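Local coordinates for protein SYE1 (Shewanella oneidensis, PDB 4AWT) that binds flavin mononucleotide and, as an Old Yellow Enzyme relative, probably reduces carbon-carbon double bonds with electrons taken from NADH or NADPH, at residues A81-R84 and I85-E88; L168-E172 and A173-G177. The protein carries 1 engineered substitution. All blocks are in the same frame, centred on the assembly; numbering follows the deposited sequence. Where two conformers were deposited one is given.

In the fold
Both contacts are local and belong to successive elements of the eight-stranded barrel: contact 1 is two turns of helix 77-92, contact 2 the C-terminal end of helix 153-172 with the loop that enters strand 177-181. Their centres lie 10 Å apart and they touch, T87 OG1 making a probable hydrogen bond of 2.7 Å to A173 O while the rings of W83 and F175 meet edge-to-face. Contact 1 is two-sided, with W83, V86 and T87 buried and a salt bridge, R84 to E88, on the exposed flank. Contact 2 has no charged pair; backbone bonds and a water close the helix, and A170, A173 and F175 supply its buried side.

Contact 1: residues A81-R84 and I85-E88; sequences AGWR and IVTE
Across this junction A81 O and W83 O receive the amides of I85 and T87, and R84 O that of E88, continuing the i-to-i-4 ladder of helix 77-92. The T87 N to W83 O bond is 2.9 Å long and nearly straight. One rung is slacker: V86 N stands 3.4 Å from G82 O, a weak bond, and I85 N leans weakly on the same oxygen. On the inner flank W83 and V86 lie side by side and point the same way, V86 CG2 reaching 3.8 Å from W83 CE3 at an oblique approach to the indole. With W83 CG placed opposite its carbonyl carbon (chi1 -81°), the ring is carried in among M41, Y45 and F175, and NE1 donates to T59 OG1. This is the helix of a beta-alpha-beta crossover in the TIM barrel, between strands 53-60 and 96-102, and the side chain of W83 lies about 9 Å from the bound FMN. A leucine in place of W83 would probably leave T59 OG1 without its indole N-H donor and open a gap beside V86 and F175. T87 OG1 is taken up by A173 of contact 2, while T87 CG2 rests 3.4 Å from W83 O. The outer flank is ionic. R84 bends at chi2 and sends NE to E88 OE2 at 2.8 Å, in a bond of 169°. That oxygen lies at the guanidinium edge, almost in its plane, but is met on its anti side, and the two flat groups are turned 57° apart. R84 NH2 adds a weak bond to the same OE2, which also accepts from a water; the water in turn receives a weak bond from NH2, closing a small ring of contacts at the exposed face of the helix.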
loop_
_atom_site.group_PDB
_atom_site.type_symbol
_atom_site.label_atom_id
_atom_site.label_comp_id
_atom_site.label_asym_id
_atom_site.label_seq_id
_atom_site.Cartn_x
_atom_site.Cartn_y
_atom_site.Cartn_z
ATOM N N ALA A 81 16.183 -10.550 -4.591
ATOM C CA ALA A 81 16.223 -12.000 -4.454
ATOM C C ALA A 81 15.380 -12.474 -3.301
ATOM O O ALA A 81 14.748 -13.539 -3.389
ATOM C CB ALA A 81 17.688 -12.405 -4.276
ATOM N N GLY A 82 15.367 -11.737 -2.184
ATOM C CA GLY A 82 14.484 -12.126 -1.085
ATOM C C GLY A 82 13.046 -12.081 -1.496
ATOM O O GLY A 82 12.234 -12.979 -1.189
ATOM N N TRP A 83 12.665 -11.050 -2.241
ATOM C CA TRP A 83 11.313 -10.991 -2.772
ATOM C C TRP A 83 11.038 -12.116 -3.756
ATOM O O TRP A 83 9.911 -12.595 -3.800
ATOM C CB TRP A 83 11.000 -9.630 -3.347
ATOM C CG TRP A 83 10.614 -8.565 -2.391
ATOM C CD1 TRP A 83 11.163 -7.316 -2.278
ATOM C CD2 TRP A 83 9.535 -8.603 -1.447
ATOM N NE1 TRP A 83 10.515 -6.581 -1.346
ATOM C CE2 TRP A 83 9.495 -7.343 -0.813
ATOM C CE3 TRP A 83 8.579 -9.554 -1.088
ATOM C CZ2 TRP A 83 8.556 -7.034 0.174
ATOM C CZ3 TRP A 83 7.650 -9.244 -0.120
ATOM C CH2 TRP A 83 7.646 -7.998 0.501
ATOM N N ARG A 84 12.028 -12.534 -4.532
ATOM C CA ARG A 84 11.810 -13.634 -5.462
ATOM C C ARG A 84 11.419 -14.894 -4.717
ATOM O O ARG A 84 10.604 -15.673 -5.215
ATOM C CB ARG A 84 13.111 -13.884 -6.266
ATOM C CG ARG A 84 12.990 -15.064 -7.242
ATOM C CD ARG A 84 12.000 -14.793 -8.362
ATOM N NE ARG A 84 11.868 -15.830 -9.364
ATOM C CZ ARG A 84 12.731 -15.991 -10.355
ATOM N NH1 ARG A 84 13.789 -15.208 -10.485
ATOM N NH2 ARG A 84 12.521 -16.981 -11.223
ATOM N N ILE A 85 11.985 -15.150 -3.548
ATOM C CA ILE A 85 11.550 -16.370 -2.857
ATOM C C ILE A 85 10.090 -16.235 -2.454
ATOM O O ILE A 85 9.339 -17.201 -2.540
ATOM C CB ILE A 85 12.482 -16.651 -1.685
ATOM C CG1 ILE A 85 13.928 -16.869 -2.133
ATOM C CG2 ILE A 85 11.970 -17.840 -0.874
ATOM C CD1 ILE A 85 14.840 -16.809 -0.938
ATOM N N VAL A 86 9.665 -15.040 -2.024
ATOM C CA VAL A 86 8.249 -14.808 -1.718
ATOM C C VAL A 86 7.396 -15.050 -2.932
ATOM O O VAL A 86 6.360 -15.746 -2.848
ATOM C CB VAL A 86 8.054 -13.398 -1.157
ATOM C CG1 VAL A 86 6.558 -13.111 -0.997
ATOM C CG2 VAL A 86 8.784 -13.184 0.134
ATOM N N THR A 87 7.707 -14.436 -4.064
ATOM C CA THR A 87 6.845 -14.569 -5.218
ATOM C C THR A 87 6.839 -15.996 -5.729
ATOM O O THR A 87 5.790 -16.454 -6.190
ATOM C CB THR A 87 7.150 -13.551 -6.333
ATOM O OG1 THR A 87 8.382 -13.946 -6.950
ATOM C CG2 THR A 87 7.179 -12.138 -5.849
ATOM N N GLU A 88 7.962 -16.705 -5.669
ATOM C CA GLU A 88 7.964 -18.115 -6.037
ATOM C C GLU A 88 7.001 -18.914 -5.166
ATOM O O GLU A 88 6.257 -19.771 -5.649
ATOM C CB GLU A 88 9.375 -18.716 -5.965
ATOM C CG GLU A 88 10.284 -18.251 -7.066
ATOM C CD GLU A 88 9.872 -18.669 -8.439
ATOM O OE1 GLU A 88 9.492 -19.876 -8.581
ATOM O OE2 GLU A 88 9.863 -17.837 -9.367
HETATM O O HOH W 1 10.823 -18.574 -12.386
#

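Contact 2: residues L168-E172 and A173-G177; sequences LNAME and AGFDG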
loop_
_atom_site.group_PDB
_atom_site.type_symbol
_atom_site.label_atom_id
_atom_site.label_comp_id
_atom_site.label_asym_id
_atom_site.label_seq_id
_atom_site.Cartn_x
_atom_site.Cartn_y
_atom_site.Cartn_z
ATOM N N LEU A 168 10.917 -1.928 -12.140
ATOM C CA LEU A 168 11.688 -2.917 -12.853
ATOM C C LEU A 168 12.212 -3.974 -11.885
ATOM O O LEU A 168 12.217 -5.176 -12.209
ATOM C CB LEU A 168 12.856 -2.257 -13.594
ATOM C CG LEU A 168 12.429 -1.297 -14.697
ATOM C CD1 LEU A 168 13.712 -0.627 -15.241
ATOM C CD2 LEU A 168 11.679 -1.984 -15.790
ATOM N N ASN A 169 12.661 -3.554 -10.709
ATOM C CA ASN A 169 13.161 -4.496 -9.717
ATOM C C ASN A 169 12.041 -5.458 -9.283
ATOM O O ASN A 169 12.298 -6.649 -9.080
ATOM C CB ASN A 169 13.684 -3.744 -8.523
ATOM C CG ASN A 169 14.925 -2.924 -8.810
ATOM O OD1 ASN A 169 15.544 -3.063 -9.881
ATOM N ND2 ASN A 169 15.287 -2.110 -7.855
ATOM N N ALA A 170 10.833 -4.941 -9.136
ATOM C CA ALA A 170 9.710 -5.807 -8.771
ATOM C C ALA A 170 9.464 -6.858 -9.841
ATOM O O ALA A 170 9.179 -8.014 -9.541
ATOM C CB ALA A 170 8.461 -4.974 -8.555
ATOM N N MET A 171 9.590 -6.488 -11.117
ATOM C CA MET A 171 9.429 -7.458 -12.176
ATOM C C MET A 171 10.555 -8.486 -12.120
ATOM O O MET A 171 10.309 -9.689 -12.305
ATOM C CB MET A 171 9.329 -6.816 -13.546
ATOM C CG MET A 171 8.137 -5.882 -13.732
ATOM S SD MET A 171 6.523 -6.606 -13.380
ATOM C CE MET A 171 6.289 -6.198 -11.682
ATOM N N GLU A 172 11.771 -8.044 -11.843
ATOM C CA GLU A 172 12.893 -8.975 -11.727
ATOM C C GLU A 172 12.687 -9.941 -10.568
ATOM O O GLU A 172 13.126 -11.092 -10.634
ATOM C CB GLU A 172 14.199 -8.198 -11.508
ATOM C CG GLU A 172 15.451 -9.054 -11.514
ATOM C CD GLU A 172 16.771 -8.343 -11.291
ATOM O OE1 GLU A 172 16.836 -7.130 -11.301
ATOM O OE2 GLU A 172 17.713 -9.151 -11.193
ATOM N N ALA A 173 12.015 -9.493 -9.505
ATOM C CA ALA A 173 11.675 -10.303 -8.348
ATOM C C ALA A 173 10.483 -11.223 -8.598
ATOM O O ALA A 173 10.128 -11.984 -7.697
ATOM C CB ALA A 173 11.394 -9.452 -7.165
ATOM N N GLY A 174 9.875 -11.164 -9.766
ATOM C CA GLY A 174 8.773 -12.045 -10.113
ATOM C C GLY A 174 7.411 -11.590 -9.675
ATOM O O GLY A 174 6.468 -12.362 -9.744
ATOM N N PHE A 175 7.268 -10.344 -9.232
ATOM C CA PHE A 175 5.925 -9.837 -8.988
ATOM C C PHE A 175 5.139 -9.743 -10.277
ATOM O O PHE A 175 5.690 -9.525 -11.358
ATOM C CB PHE A 175 5.968 -8.457 -8.310
ATOM C CG PHE A 175 6.425 -8.490 -6.870
ATOM C CD1 PHE A 175 5.502 -8.756 -5.867
ATOM C CD2 PHE A 175 7.718 -8.233 -6.509
ATOM C CE1 PHE A 175 5.881 -8.749 -4.529
ATOM C CE2 PHE A 175 8.098 -8.203 -5.163
ATOM C CZ PHE A 175 7.169 -8.453 -4.183
ATOM N N ASP A 176 3.816 -9.852 -10.157
ATOM C CA ASP A 176 2.929 -9.678 -11.276
ATOM C C ASP A 176 2.639 -8.235 -11.615
ATOM O O ASP A 176 2.136 -7.942 -12.701
ATOM C CB ASP A 176 1.619 -10.437 -10.983
ATOM C CG ASP A 176 1.888 -11.911 -10.786
ATOM O OD1 ASP A 176 2.317 -12.546 -11.755
ATOM O OD2 ASP A 176 1.695 -12.396 -9.650
ATOM N N GLY A 177 2.928 -7.344 -10.723
ATOM C CA GLY A 177 2.667 -5.921 -10.887
ATOM C C GLY A 177 3.142 -5.181 -9.675
ATOM O O GLY A 177 3.721 -5.769 -8.740
HETATM O O HOH W 2 7.738 -10.568 -12.958
#
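A173 N to N169 O, at 2.9 Å, is the last regular helical bond here; after it the pattern changes. F175 N reaches back five residues to A170 O at 3.0 Å, and G174 N takes M171 O at the same length. The second approach comes from above the carbonyl plane, 67° out of it, rather than along a lone pair. G174 has a positive phi of 86°, and with these bonds back into the last turn it forms a Schellman motif that ends helix 153-172 before strand 177-181 of the barrel. Having no CB, G174 takes up backbone angles at which a CB would crowd the A173 carbonyl oxygen. A water spans the turn, donating to both M171 O and F175 O, each at 2.8 Å. Outward from this frame, M171 folds back: bends at chi2 and chi3 bring CE over the connection, 3.4 Å from F175 O and 3.7 Å from G177 N, with F175 CB a little farther off. On the inner side A170 O lies at the F175 ring edge, in its plane, 3.4 Å from CD2. The methyl of A170 also touches CD2, at 3.9 Å, while the CB of A173 rests against the carbonyl oxygens of N169 and A170. F175 CG stands opposite its carbonyl carbon (chi1 -71°), a setting that lays the ring against T87 of helix 77-92 and I97 and A99 of strand 96-102. D176 OD2 is hydrogen-bonded to H91 NE2 and I97 N. The chemistry implies a helix end closed by main-chain donors and one water: A170 O and M171 O are both engaged, and the apolar groups of M171 and F175 cover the exit into the strand.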